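Side-chain contacts in putative sugar ABC transporter (Yersinia enterocolitica subsp. enterocolitica 8081, PDB 5ULB), which probably serves as the periplasmic sugar-binding component of an ABC transporter, here holding a selenium analogue of methylthioribose: residues I293-A296 and L297-Q301; Q242-Q245 and L246-E249; N227-T230 and E231-L234; K200-K203 and G204-D207; D322-S325 and P326-T330. All blocks are in the same frame, centred on the assembly; numbering follows the deposited sequence.

Contact 1: I293-A296 and L297-Q301; sequences IPQA and LLVSQ
Ile293 lays its CG2 methyl against CD2 of Leu298, 3.8 Å away, the two branched side chains crossing at a slant where the strand 285-294 turns into the short helix 295-299. This is a strand-to-helix junction in a periplasmic binding protein, with Pro294 at the N-cap position. In Ile293, CG2 stands anti to the backbone N and CG1 lies beside that nitrogen (chi1 -53°), which sends CG2 forward to the leucine. Both residues are buried and pack on Met247 of helix 241-248, and Leu298 reaches Leu244 there as well.

On the outer side, CG of Pro294 sits 4.0 Å from CB of Leu297, while the proline carbonyl takes a weak, bent bond from Leu297 N. Val299 N donates to Gln295 O at 3.0 Å, an i to i+4 helical bond. Gln295 and Val299 run side by side in the same direction, with CG of the glutamine 4.0 Å from CG2 of the valine. The amide of Gln295 looks elsewhere, its NE2 donating to the carbonyl oxygens of Met247 and Ser252. Ser300 N continues the series to Ala296 O. Gln301, in the loop beyond, folds back and its NE2 donates to Leu297 O at 2.9 Å, the oxygen lying in the plane of the glutamine amide.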
loop_
_atom_site.group_PDB
_atom_site.type_symbol
_atom_site.label_atom_id
_atom_site.label_comp_id
_atom_site.label_asym_id
_atom_site.label_seq_id
_atom_site.Cartn_x
_atom_site.Cartn_y
_atom_site.Cartn_z
ATOM N N ILE A 293 -8.439 -10.448 -6.636
ATOM C CA ILE A 293 -9.537 -10.870 -5.792
ATOM C C ILE A 293 -10.850 -10.541 -6.518
ATOM O O ILE A 293 -11.226 -9.397 -6.618
ATOM C CB ILE A 293 -9.534 -10.161 -4.409
ATOM C CG1 ILE A 293 -8.194 -10.309 -3.726
ATOM C CG2 ILE A 293 -10.699 -10.638 -3.502
ATOM C CD1 ILE A 293 -7.961 -9.388 -2.559
ATOM N N PRO A 294 -11.521 -11.528 -7.051
ATOM C CA PRO A 294 -12.825 -11.288 -7.809
ATOM C C PRO A 294 -14.032 -11.209 -6.869
ATOM O O PRO A 294 -14.132 -11.959 -5.922
ATOM C CB PRO A 294 -12.961 -12.477 -8.758
ATOM C CG PRO A 294 -12.237 -13.578 -7.997
ATOM C CD PRO A 294 -11.155 -12.976 -7.124
ATOM N N GLN A 295 -14.949 -10.330 -7.202
ATOM C CA GLN A 295 -16.176 -10.160 -6.441
ATOM C C GLN A 295 -16.917 -11.455 -6.232
ATOM O O GLN A 295 -17.426 -11.729 -5.152
ATOM C CB GLN A 295 -17.071 -9.181 -7.171
ATOM C CG GLN A 295 -18.423 -8.929 -6.566
ATOM C CD GLN A 295 -19.214 -7.896 -7.273
ATOM O OE1 GLN A 295 -19.250 -7.880 -8.511
ATOM N NE2 GLN A 295 -19.903 -7.000 -6.508
ATOM N N ALA A 296 -16.966 -12.295 -7.260
ATOM C CA ALA A 296 -17.808 -13.522 -7.130
ATOM C C ALA A 296 -17.296 -14.423 -5.981
ATOM O O ALA A 296 -18.110 -15.111 -5.324
ATOM C CB ALA A 296 -17.851 -14.268 -8.382
ATOM N N LEU A 297 -15.980 -14.442 -5.784
ATOM C CA LEU A 297 -15.428 -15.194 -4.660
ATOM C C LEU A 297 -16.018 -14.768 -3.306
ATOM O O LEU A 297 -16.371 -15.624 -2.463
ATOM C CB LEU A 297 -13.872 -15.132 -4.723
ATOM C CG LEU A 297 -13.139 -15.905 -3.670
ATOM C CD1 LEU A 297 -13.324 -17.382 -3.885
ATOM C CD2 LEU A 297 -11.657 -15.543 -3.665
ATOM N N LEU A 298 -16.004 -13.484 -3.097
ATOM C CA LEU A 298 -16.535 -12.928 -1.894
ATOM C C LEU A 298 -18.020 -13.127 -1.736
ATOM O O LEU A 298 -18.498 -13.480 -0.638
ATOM C CB LEU A 298 -16.101 -11.461 -1.742
ATOM C CG LEU A 298 -14.865 -11.198 -0.956
ATOM C CD1 LEU A 298 -14.971 -11.655 0.528
ATOM C CD2 LEU A 298 -13.764 -11.885 -1.630
ATOM N N VAL A 299 -18.769 -12.937 -2.810
ATOM C CA VAL A 299 -20.240 -13.125 -2.774
ATOM C C VAL A 299 -20.622 -14.544 -2.403
ATOM O O VAL A 299 -21.642 -14.777 -1.702
ATOM C CB VAL A 299 -20.875 -12.698 -4.112
ATOM C CG1 VAL A 299 -22.396 -13.036 -4.265
ATOM C CG2 VAL A 299 -20.684 -11.141 -4.194
ATOM N N SER A 300 -19.748 -15.519 -2.798
ATOM C CA SER A 300 -19.943 -16.969 -2.469
ATOM C C SER A 300 -19.758 -17.374 -0.995
ATOM O O SER A 300 -20.142 -18.455 -0.596
ATOM C CB SER A 300 -18.973 -17.839 -3.233
ATOM O OG SER A 300 -19.221 -17.802 -4.608
ATOM N N GLN A 301 -19.184 -16.475 -0.187
ATOM C CA GLN A 301 -18.912 -16.865 1.200
ATOM C C GLN A 301 -20.211 -16.771 1.983
ATOM O O GLN A 301 -21.052 -15.940 1.659
ATOM C CB GLN A 301 -17.852 -15.903 1.760
ATOM C CG GLN A 301 -16.529 -15.936 0.973
ATOM C CD GLN A 301 -15.984 -17.325 0.756
ATOM O OE1 GLN A 301 -15.890 -18.073 1.727
ATOM N NE2 GLN A 301 -15.731 -17.695 -0.525
#

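Contact 2: Q242-Q245 and L246-E249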
loop_
_atom_site.group_PDB
_atom_site.type_symbol
_atom_site.label_atom_id
_atom_site.label_comp_id
_atom_site.label_asym_id
_atom_site.label_seq_id
_atom_site.Cartn_x
_atom_site.Cartn_y
_atom_site.Cartn_z
ATOM N N GLN A 242 -13.297 -2.957 4.599
ATOM C CA GLN A 242 -14.401 -2.234 3.979
ATOM C C GLN A 242 -14.658 -2.699 2.559
ATOM O O GLN A 242 -15.777 -2.949 2.178
ATOM C CB GLN A 242 -14.155 -0.700 4.020
ATOM C CG GLN A 242 -15.318 0.122 3.447
ATOM C CD GLN A 242 -15.114 1.663 3.346
ATOM O OE1 GLN A 242 -14.130 2.169 3.815
ATOM N NE2 GLN A 242 -16.040 2.364 2.735
ATOM N N ASP A 243 -13.594 -2.823 1.789
ATOM C CA ASP A 243 -13.802 -3.181 0.365
ATOM C C ASP A 243 -14.465 -4.525 0.252
ATOM O O ASP A 243 -15.294 -4.740 -0.637
ATOM C CB ASP A 243 -12.401 -3.272 -0.383
ATOM C CG ASP A 243 -11.581 -2.105 -0.308
ATOM O OD1 ASP A 243 -11.993 -0.997 0.052
ATOM O OD2 ASP A 243 -10.338 -2.261 -0.640
ATOM N N LEU A 244 -14.016 -5.488 1.084
ATOM C CA LEU A 244 -14.646 -6.820 1.063
ATOM C C LEU A 244 -16.127 -6.731 1.365
ATOM O O LEU A 244 -16.944 -7.449 0.742
ATOM C CB LEU A 244 -13.920 -7.723 2.010
ATOM C CG LEU A 244 -12.434 -7.955 1.665
ATOM C CD1 LEU A 244 -11.727 -8.618 2.794
ATOM C CD2 LEU A 244 -12.275 -8.811 0.359
ATOM N N GLN A 245 -16.524 -5.954 2.353
ATOM C CA GLN A 245 -17.969 -5.726 2.614
ATOM C C GLN A 245 -18.673 -5.072 1.412
ATOM O O GLN A 245 -19.770 -5.469 1.068
ATOM C CB GLN A 245 -18.145 -4.873 3.886
ATOM C CG GLN A 245 -17.759 -5.526 5.218
ATOM C CD GLN A 245 -18.724 -6.657 5.637
ATOM O OE1 GLN A 245 -18.654 -7.796 5.109
ATOM N NE2 GLN A 245 -19.720 -6.337 6.504
ATOM N N LEU A 246 -18.025 -4.086 0.836
ATOM C CA LEU A 246 -18.674 -3.406 -0.316
ATOM C C LEU A 246 -18.844 -4.363 -1.503
ATOM O O LEU A 246 -19.847 -4.254 -2.163
ATOM C CB LEU A 246 -17.952 -2.159 -0.703
ATOM C CG LEU A 246 -17.847 -1.092 0.424
ATOM C CD1 LEU A 246 -16.994 0.070 -0.053
ATOM C CD2 LEU A 246 -19.129 -0.662 0.984
HETATM N N MSE A 247 -17.890 -5.244 -1.773
HETATM C CA MSE A 247 -18.069 -6.214 -2.860
HETATM C C MSE A 247 -19.254 -7.141 -2.607
HETATM O O MSE A 247 -19.856 -7.547 -3.563
HETATM C CB MSE A 247 -16.670 -6.906 -3.118
HETATM C CG MSE A 247 -15.468 -6.004 -3.610
HETATM SE SE MSE A 247 -13.583 -6.688 -3.584
HETATM C CE MSE A 247 -13.807 -8.705 -3.503
ATOM N N ARG A 248 -19.648 -7.331 -1.337
ATOM C CA ARG A 248 -20.812 -8.230 -0.920
ATOM C C ARG A 248 -22.177 -7.501 -0.812
ATOM O O ARG A 248 -23.153 -8.198 -0.672
ATOM C CB ARG A 248 -20.427 -8.895 0.452
ATOM C CG ARG A 248 -19.439 -9.990 0.275
ATOM C CD ARG A 248 -18.941 -10.621 1.566
ATOM N NE ARG A 248 -20.074 -11.042 2.405
ATOM C CZ ARG A 248 -20.724 -12.194 2.349
ATOM N NH1 ARG A 248 -20.397 -13.084 1.392
ATOM N NH2 ARG A 248 -21.796 -12.405 3.199
ATOM N N GLU A 249 -22.232 -6.171 -0.956
ATOM C CA GLU A 249 -23.482 -5.450 -0.784
ATOM C C GLU A 249 -24.351 -5.680 -2.018
ATOM O O GLU A 249 -23.911 -5.952 -3.137
ATOM C CB GLU A 249 -23.192 -3.966 -0.624
ATOM C CG GLU A 249 -22.699 -3.569 0.712
ATOM C CD GLU A 249 -22.648 -2.055 0.989
ATOM O OE1 GLU A 249 -22.818 -1.222 0.046
ATOM O OE2 GLU A 249 -22.388 -1.749 2.200
HETATM O O HOH W 1 -20.725 -8.748 4.139
#
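Selenomethionine Met247 starts with CB 3.6 Å from Asp243 O, one turn back along helix 241-248, the crossover helix of a beta-alpha-beta unit between strands 233-237 and 254-259. Its CG moves in closer, 3.2 Å from Asp243 O, because chi1 of -63° places it beside the backbone N, the same N that donates to that carbonyl. SE still passes near the carbonyl oxygen, and in the conformer described a bend at chi3 brings CE to 4.2 Å from CD2 of Leu244. The two side chains run alongside each other, pointing the same way toward Leu298 of helix 295-299.

Leu246 packs on another side of the helix, against Trp254 and Tyr221; its N bonds to Gln242 O at 2.9 Å and its CG rests against that same oxygen.

Toward the end of the helix, Arg248 N makes weak bonds to both Leu244 O and Gln245 O. Its NH1 hydrogen-bonds to the carbonyl oxygens of Leu298 and Gln301, linking this helix to helix 295-299 and the loop after it. A water lies in the guanidinium plane, at its edge. It accepts from Arg248 NE at 2.9 Å and donates to Gln245 OE1 at 2.5 Å.

Contact 3: N227-T230 and E231-L234; sequences NGRT and EIKL
Arg229 and Glu231 form a salt bridge across one intervening residue, in the loop that carries the chain from helix 214-226 into strand 233-237. NE of Arg229 donates to Glu231 OE2 at 2.8 Å, with an N-H...O angle of 171°. The oxygen lies in the guanidinium plane and receives the proton on its syn lone pair, while guanidinium and carboxylate are only 8° from coplanar. To fold back this way, Glu231 tucks CG between its own backbone N and carbonyl carbon (chi1 76°) and bends again at chi2.

Two waters extend the pairing. One donates to Glu231 OE2 at 2.6 Å and accepts from Arg229 NH2; the other donates to Glu231 OE1 and, weakly, to Gly228 O.

Among the backbone bonds, Ile232 N closes a type I beta turn on Arg229 O at 3.2 Å. Gly228, with positive phi, ends the preceding helix in a Schellman motif. A side chain also grips the turn: NZ of Lys233 donates a hydrogen bond to Thr230 O at 3.1 Å, in the carbonyl plane.

Van der Waals contact is lighter. The CD1 methyl of Ile232 approaches the guanidinium obliquely, 3.8 Å from Arg229 NH2, and the isoleucine side chain also touches Leu224, Leu198 and Ile206.

Beyond the loop, Arg229 NH1 binds Leu198 O and NH2 binds Tyr201 O. The buried guanidinium is thus shared between a carboxylate, a water and two carbonyls; these partners fix its rotation, and the nearby carboxylate would be expected to offset its charge.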
loop_
_atom_site.group_PDB
_atom_site.type_symbol
_atom_site.label_atom_id
_atom_site.label_comp_id
_atom_site.label_asym_id
_atom_site.label_seq_id
_atom_site.Cartn_x
_atom_site.Cartn_y
_atom_site.Cartn_z
ATOM N N ASN A 227 -26.093 7.955 -5.944
ATOM C CA ASN A 227 -26.600 8.568 -7.141
ATOM C C ASN A 227 -27.366 7.593 -8.071
ATOM O O ASN A 227 -27.762 7.963 -9.173
ATOM C CB ASN A 227 -25.503 9.256 -7.941
ATOM C CG ASN A 227 -24.913 10.492 -7.245
ATOM O OD1 ASN A 227 -25.564 11.546 -7.317
ATOM N ND2 ASN A 227 -23.824 10.353 -6.530
ATOM N N GLY A 228 -27.512 6.341 -7.659
ATOM C CA GLY A 228 -28.241 5.358 -8.530
ATOM C C GLY A 228 -27.535 5.062 -9.823
ATOM O O GLY A 228 -28.167 4.901 -10.872
ATOM N N ARG A 229 -26.213 4.956 -9.769
ATOM C CA ARG A 229 -25.360 4.735 -10.943
ATOM C C ARG A 229 -24.569 3.431 -10.873
ATOM O O ARG A 229 -23.449 3.387 -11.395
ATOM C CB ARG A 229 -24.480 5.920 -11.206
ATOM C CG ARG A 229 -25.276 7.181 -11.559
ATOM C CD ARG A 229 -25.988 7.120 -12.892
ATOM N NE ARG A 229 -25.044 7.000 -14.024
ATOM C CZ ARG A 229 -24.405 8.023 -14.588
ATOM N NH1 ARG A 229 -24.530 9.238 -14.135
ATOM N NH2 ARG A 229 -23.542 7.835 -15.604
ATOM N N THR A 230 -25.149 2.414 -10.277
ATOM C CA THR A 230 -24.458 1.151 -10.105
ATOM C C THR A 230 -24.378 0.285 -11.384
ATOM O O THR A 230 -23.765 -0.778 -11.343
ATOM C CB THR A 230 -25.021 0.322 -8.962
ATOM O OG1 THR A 230 -26.348 -0.026 -9.181
ATOM C CG2 THR A 230 -24.835 0.989 -7.594
ATOM N N GLU A 231 -24.875 0.795 -12.503
ATOM C CA GLU A 231 -24.555 0.155 -13.778
ATOM C C GLU A 231 -23.074 0.321 -14.141
ATOM O O GLU A 231 -22.601 -0.441 -14.970
ATOM C CB GLU A 231 -25.445 0.717 -14.910
ATOM C CG GLU A 231 -25.109 2.103 -15.472
ATOM C CD GLU A 231 -25.384 3.341 -14.591
ATOM O OE1 GLU A 231 -26.090 3.199 -13.566
ATOM O OE2 GLU A 231 -24.816 4.404 -14.949
ATOM N N ILE A 232 -22.414 1.326 -13.582
ATOM C CA ILE A 232 -20.961 1.540 -13.786
ATOM C C ILE A 232 -20.231 0.573 -12.980
ATOM O O ILE A 232 -20.413 0.442 -11.791
ATOM C CB ILE A 232 -20.620 3.010 -13.402
ATOM C CG1 ILE A 232 -21.403 3.992 -14.238
ATOM C CG2 ILE A 232 -19.134 3.208 -13.448
ATOM C CD1 ILE A 232 -21.260 5.457 -13.765
ATOM N N LYS A 233 -19.240 -0.129 -13.596
ATOM C CA LYS A 233 -18.447 -1.125 -12.910
ATOM C C LYS A 233 -17.119 -0.583 -12.386
ATOM O O LYS A 233 -16.495 0.231 -13.054
ATOM C CB LYS A 233 -18.238 -2.333 -13.848
ATOM C CG LYS A 233 -19.573 -2.995 -14.238
ATOM C CD LYS A 233 -20.579 -3.195 -13.060
ATOM C CE LYS A 233 -21.938 -3.769 -13.487
ATOM N NZ LYS A 233 -23.087 -3.549 -12.479
ATOM N N LEU A 234 -16.731 -1.044 -11.206
ATOM C CA LEU A 234 -15.541 -0.574 -10.542
ATOM C C LEU A 234 -14.409 -1.639 -10.506
ATOM O O LEU A 234 -14.698 -2.805 -10.180
ATOM C CB LEU A 234 -15.730 -0.212 -9.049
ATOM C CG LEU A 234 -16.645 0.820 -8.673
ATOM C CD1 LEU A 234 -16.884 0.867 -7.154
ATOM C CD2 LEU A 234 -16.089 2.161 -9.166
HETATM O O HOH W 2 -28.346 2.093 -12.610
HETATM O O HOH W 3 -23.443 5.213 -17.038
#

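Contact 4: K200-K203 and G204-D207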
loop_
_atom_site.group_PDB
_atom_site.type_symbol
_atom_site.label_atom_id
_atom_site.label_comp_id
_atom_site.label_asym_id
_atom_site.label_seq_id
_atom_site.Cartn_x
_atom_site.Cartn_y
_atom_site.Cartn_z
ATOM N N LYS A 200 -22.268 15.243 -15.108
ATOM C CA LYS A 200 -21.828 15.665 -16.436
ATOM C C LYS A 200 -22.017 14.576 -17.508
ATOM O O LYS A 200 -22.239 14.930 -18.691
ATOM C CB LYS A 200 -20.344 16.071 -16.420
ATOM C CG LYS A 200 -20.065 17.340 -15.727
ATOM C CD LYS A 200 -18.646 17.902 -15.880
ATOM C CE LYS A 200 -17.606 16.891 -15.561
ATOM N NZ LYS A 200 -16.305 17.568 -15.726
ATOM N N TYR A 201 -22.006 13.303 -17.063
ATOM C CA TYR A 201 -22.088 12.164 -18.004
ATOM C C TYR A 201 -23.165 11.218 -17.491
ATOM O O TYR A 201 -22.914 10.317 -16.690
ATOM C CB TYR A 201 -20.710 11.464 -17.978
ATOM C CG TYR A 201 -19.565 12.231 -18.483
ATOM C CD1 TYR A 201 -19.451 12.507 -19.831
ATOM C CD2 TYR A 201 -18.631 12.775 -17.638
ATOM C CE1 TYR A 201 -18.370 13.276 -20.305
ATOM C CE2 TYR A 201 -17.515 13.464 -18.096
ATOM C CZ TYR A 201 -17.437 13.776 -19.406
ATOM O OH TYR A 201 -16.321 14.455 -19.898
ATOM N N PRO A 202 -24.392 11.536 -17.889
ATOM C CA PRO A 202 -25.576 10.727 -17.391
ATOM C C PRO A 202 -25.525 9.253 -17.803
ATOM O O PRO A 202 -24.675 8.804 -18.615
ATOM C CB PRO A 202 -26.747 11.422 -17.986
ATOM C CG PRO A 202 -26.303 12.792 -18.318
ATOM C CD PRO A 202 -24.840 12.621 -18.764
ATOM N N LYS A 203 -26.421 8.505 -17.216
ATOM C CA LYS A 203 -26.513 7.059 -17.381
ATOM C C LYS A 203 -26.407 6.690 -18.862
ATOM O O LYS A 203 -27.110 7.183 -19.760
ATOM C CB LYS A 203 -27.821 6.542 -16.678
ATOM C CG LYS A 203 -27.970 5.092 -16.620
ATOM C CD LYS A 203 -29.179 4.625 -15.887
ATOM C CE LYS A 203 -29.317 5.176 -14.471
ATOM N NZ LYS A 203 -30.483 4.454 -13.863
ATOM N N GLY A 204 -25.399 5.846 -19.138
ATOM C CA GLY A 204 -25.060 5.398 -20.540
ATOM C C GLY A 204 -23.767 5.989 -21.017
ATOM O O GLY A 204 -23.186 5.500 -22.002
ATOM N N LYS A 205 -23.315 7.101 -20.422
ATOM C CA LYS A 205 -22.146 7.797 -20.896
ATOM C C LYS A 205 -20.856 7.397 -20.204
ATOM O O LYS A 205 -19.755 7.797 -20.664
ATOM C CB LYS A 205 -22.329 9.299 -20.812
ATOM C CG LYS A 205 -23.469 9.877 -21.518
ATOM C CD LYS A 205 -23.304 9.780 -22.972
ATOM C CE LYS A 205 -24.550 10.418 -23.685
ATOM N NZ LYS A 205 -24.394 10.319 -25.124
ATOM N N ILE A 206 -20.948 6.609 -19.128
ATOM C CA ILE A 206 -19.767 6.077 -18.419
ATOM C C ILE A 206 -20.011 4.555 -18.315
ATOM O O ILE A 206 -21.055 4.113 -17.874
ATOM C CB ILE A 206 -19.598 6.666 -16.963
ATOM C CG1 ILE A 206 -19.462 8.149 -17.021
ATOM C CG2 ILE A 206 -18.433 6.007 -16.300
ATOM C CD1 ILE A 206 -19.629 8.782 -15.626
ATOM N N ASP A 207 -18.965 3.808 -18.663
ATOM C CA ASP A 207 -19.021 2.349 -18.504
ATOM C C ASP A 207 -18.352 1.800 -17.258
ATOM O O ASP A 207 -18.843 0.825 -16.647
ATOM C CB ASP A 207 -18.372 1.696 -19.750
ATOM C CG ASP A 207 -19.111 2.064 -21.028
ATOM O OD1 ASP A 207 -20.312 1.786 -21.030
ATOM O OD2 ASP A 207 -18.523 2.730 -21.922
#
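Tyr201, where the chain quits helix 186-200, makes its contact with CB: this carbon lies 3.7 Å from Ile206 CG1 and equally far from CD1 of the same residue. The methylene also meets CB of Lys205 at 3.9 Å, a neighbour that sits at the edge of the tyrosine ring, near its plane. With chi1 at -65° the ring is set beside the backbone N and heads off toward Leu176 of strand 173-179, on which Ile206 packs too.

Pro202 opens a type II beta turn that ends at Lys205, within the loop leading to strand 208-211. Its carbonyl oxygen accepts from Lys205 N at 2.8 Å, and CB and CG of that lysine both crowd against the same oxygen at 3.3 Å. CD on the proline ring comes to 4.1 Å from Lys205 CG, the two side chains meeting at a slant.

Lys203 occupies the first inner corner of the turn. Its side chain leads away from the turn and lies against Arg229 and Glu231. Gly204 follows at the second inner corner and, with phi 110°, takes the positive-phi position of the type II turn.

The apolar part of the contact lies beside the turn, between Tyr201 CB and buried Ile206. A single backbone hydrogen bond and the packing of aliphatic carbon thus set this turn, without side-chain polar bonds across it.

Contact 5: D322-S325 and P326-T330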
loop_
_atom_site.group_PDB
_atom_site.type_symbol
_atom_site.label_atom_id
_atom_site.label_comp_id
_atom_site.label_asym_id
_atom_site.label_seq_id
_atom_site.Cartn_x
_atom_site.Cartn_y
_atom_site.Cartn_z
ATOM N N ASP A 322 9.890 -14.498 3.370
ATOM C CA ASP A 322 11.014 -13.662 3.009
ATOM C C ASP A 322 11.493 -12.819 4.196
ATOM O O ASP A 322 10.712 -12.171 4.935
ATOM C CB ASP A 322 10.700 -12.775 1.815
ATOM C CG ASP A 322 10.495 -13.548 0.503
ATOM O OD1 ASP A 322 10.929 -14.712 0.455
ATOM O OD2 ASP A 322 9.872 -12.995 -0.392
ATOM N N PHE A 323 12.791 -12.897 4.437
ATOM C CA PHE A 323 13.430 -12.186 5.512
ATOM C C PHE A 323 13.083 -12.601 6.945
ATOM O O PHE A 323 13.393 -11.880 7.882
ATOM C CB PHE A 323 13.351 -10.624 5.345
ATOM C CG PHE A 323 13.514 -10.189 3.921
ATOM C CD1 PHE A 323 14.754 -10.361 3.343
ATOM C CD2 PHE A 323 12.507 -9.659 3.167
ATOM C CE1 PHE A 323 14.993 -10.033 2.018
ATOM C CE2 PHE A 323 12.714 -9.306 1.845
ATOM C CZ PHE A 323 13.959 -9.527 1.242
ATOM N N ASN A 324 12.540 -13.811 7.059
ATOM C CA ASN A 324 12.171 -14.361 8.358
ATOM C C ASN A 324 13.348 -15.099 8.978
ATOM O O ASN A 324 13.449 -16.291 8.896
ATOM C CB ASN A 324 10.959 -15.269 8.234
ATOM C CG ASN A 324 10.071 -15.170 9.365
ATOM O OD1 ASN A 324 9.597 -16.173 9.824
ATOM N ND2 ASN A 324 9.847 -13.983 9.847
ATOM N N SER A 325 14.276 -14.400 9.623
ATOM C CA SER A 325 15.400 -15.018 10.213
ATOM C C SER A 325 14.998 -15.960 11.365
ATOM O O SER A 325 14.005 -15.706 12.083
ATOM C CB SER A 325 16.301 -13.907 10.778
ATOM O OG SER A 325 16.846 -13.115 9.765
ATOM N N PRO A 326 15.780 -17.036 11.553
ATOM C CA PRO A 326 15.397 -17.975 12.583
ATOM C C PRO A 326 15.404 -17.433 13.995
ATOM O O PRO A 326 14.652 -17.867 14.857
ATOM C CB PRO A 326 16.414 -19.080 12.479
ATOM C CG PRO A 326 17.294 -18.751 11.345
ATOM C CD PRO A 326 16.881 -17.542 10.716
ATOM N N TRP A 327 16.232 -16.429 14.259
ATOM C CA TRP A 327 16.286 -15.799 15.591
ATOM C C TRP A 327 15.068 -14.920 15.829
ATOM O O TRP A 327 14.911 -14.420 16.949
ATOM C CB TRP A 327 17.610 -15.021 15.830
ATOM C CG TRP A 327 18.017 -14.132 14.783
ATOM C CD1 TRP A 327 18.846 -14.464 13.736
ATOM C CD2 TRP A 327 17.659 -12.760 14.546
ATOM N NE1 TRP A 327 18.989 -13.441 12.838
ATOM C CE2 TRP A 327 18.315 -12.355 13.332
ATOM C CE3 TRP A 327 16.887 -11.840 15.249
ATOM C CZ2 TRP A 327 18.258 -11.088 12.844
ATOM C CZ3 TRP A 327 16.791 -10.517 14.759
ATOM C CH2 TRP A 327 17.490 -10.142 13.578
ATOM N N PHE A 328 14.203 -14.637 14.844
ATOM C CA PHE A 328 12.935 -13.927 15.148
ATOM C C PHE A 328 12.133 -14.739 16.135
ATOM O O PHE A 328 11.499 -14.146 17.006
ATOM C CB PHE A 328 12.151 -13.648 13.891
ATOM C CG PHE A 328 12.737 -12.599 12.947
ATOM C CD1 PHE A 328 13.853 -11.803 13.239
ATOM C CD2 PHE A 328 12.093 -12.362 11.736
ATOM C CE1 PHE A 328 14.296 -10.931 12.308
ATOM C CE2 PHE A 328 12.568 -11.453 10.809
ATOM C CZ PHE A 328 13.695 -10.739 11.098
ATOM N N ALA A 329 12.088 -16.087 15.980
ATOM C CA ALA A 329 11.398 -16.919 16.909
ATOM C C ALA A 329 11.987 -16.803 18.301
ATOM O O ALA A 329 11.280 -16.836 19.320
ATOM C CB ALA A 329 11.325 -18.363 16.452
ATOM N N THR A 330 13.296 -16.720 18.391
ATOM C CA THR A 330 13.944 -16.590 19.691
ATOM C C THR A 330 13.492 -15.309 20.352
ATOM O O THR A 330 13.256 -15.276 21.551
ATOM C CB THR A 330 15.493 -16.646 19.479
ATOM O OG1 THR A 330 15.753 -17.786 18.650
ATOM C CG2 THR A 330 16.176 -16.769 20.777
HETATM O O HOH W 4 11.997 -17.197 12.990
#
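Ser325 CB sits over two aromatic faces at once. It lies 3.7 Å from the centroid of the five-membered ring of Trp327 and 4.0 Å from the centroid of the Phe328 ring, both CH-pi contacts. Its nearest indole atom is NE1 of Trp327, at 3.4 Å. The backbone N of Ser325 is also over the Phe328 face, displaced toward the rim. At the edge of that ring comes ND2 of Asn324, 3.4 Å from CD2 of Phe328, with the amide plane 75° from the ring plane.

Trp327 turns a face to the serine CB because its CG is wedged between its own N and carbonyl carbon (chi1 48°), turning the indole back along the chain. The segment runs from a loop into the C-terminal helix 327-335, and Phe328 N bonds to Ser325 O at 3.0 Å. A water donates to that same oxygen and accepts from Ala329 N, bridging the two. Before it, Asn324 centres an inverse gamma turn, with a weak bond from Ser325 N to Phe323 O.

Farther out, Glu280 holds both polar ends: OE1 bonds to Ser325 OG and OE2 to Trp327 NE1. Phe328 and Asn324 both rest on Arg271 of helix 262-278.

Overall arrangement
From the N terminus, the first is contact 4, a turn closing the loop between helix 186-200 and strand 208-211. Contact 3 shapes the next helix-to-strand loop, before strand 233-237, and the two touch through Arg229 and Tyr201 and through a probable backbone bond between Lys233 and Asp207. Contact 2 lies on the next helix, its centre about 15 Å from that of contact 3. Contact 1 ends the long strand 285-294, packs on Met247 of contact 2 and takes probable hydrogen bonds from Arg248. Contact 5 starts the C-terminal helix on the opposite side of the chain's centre from contacts 3 and 4. All five follow in series; none nest or cross.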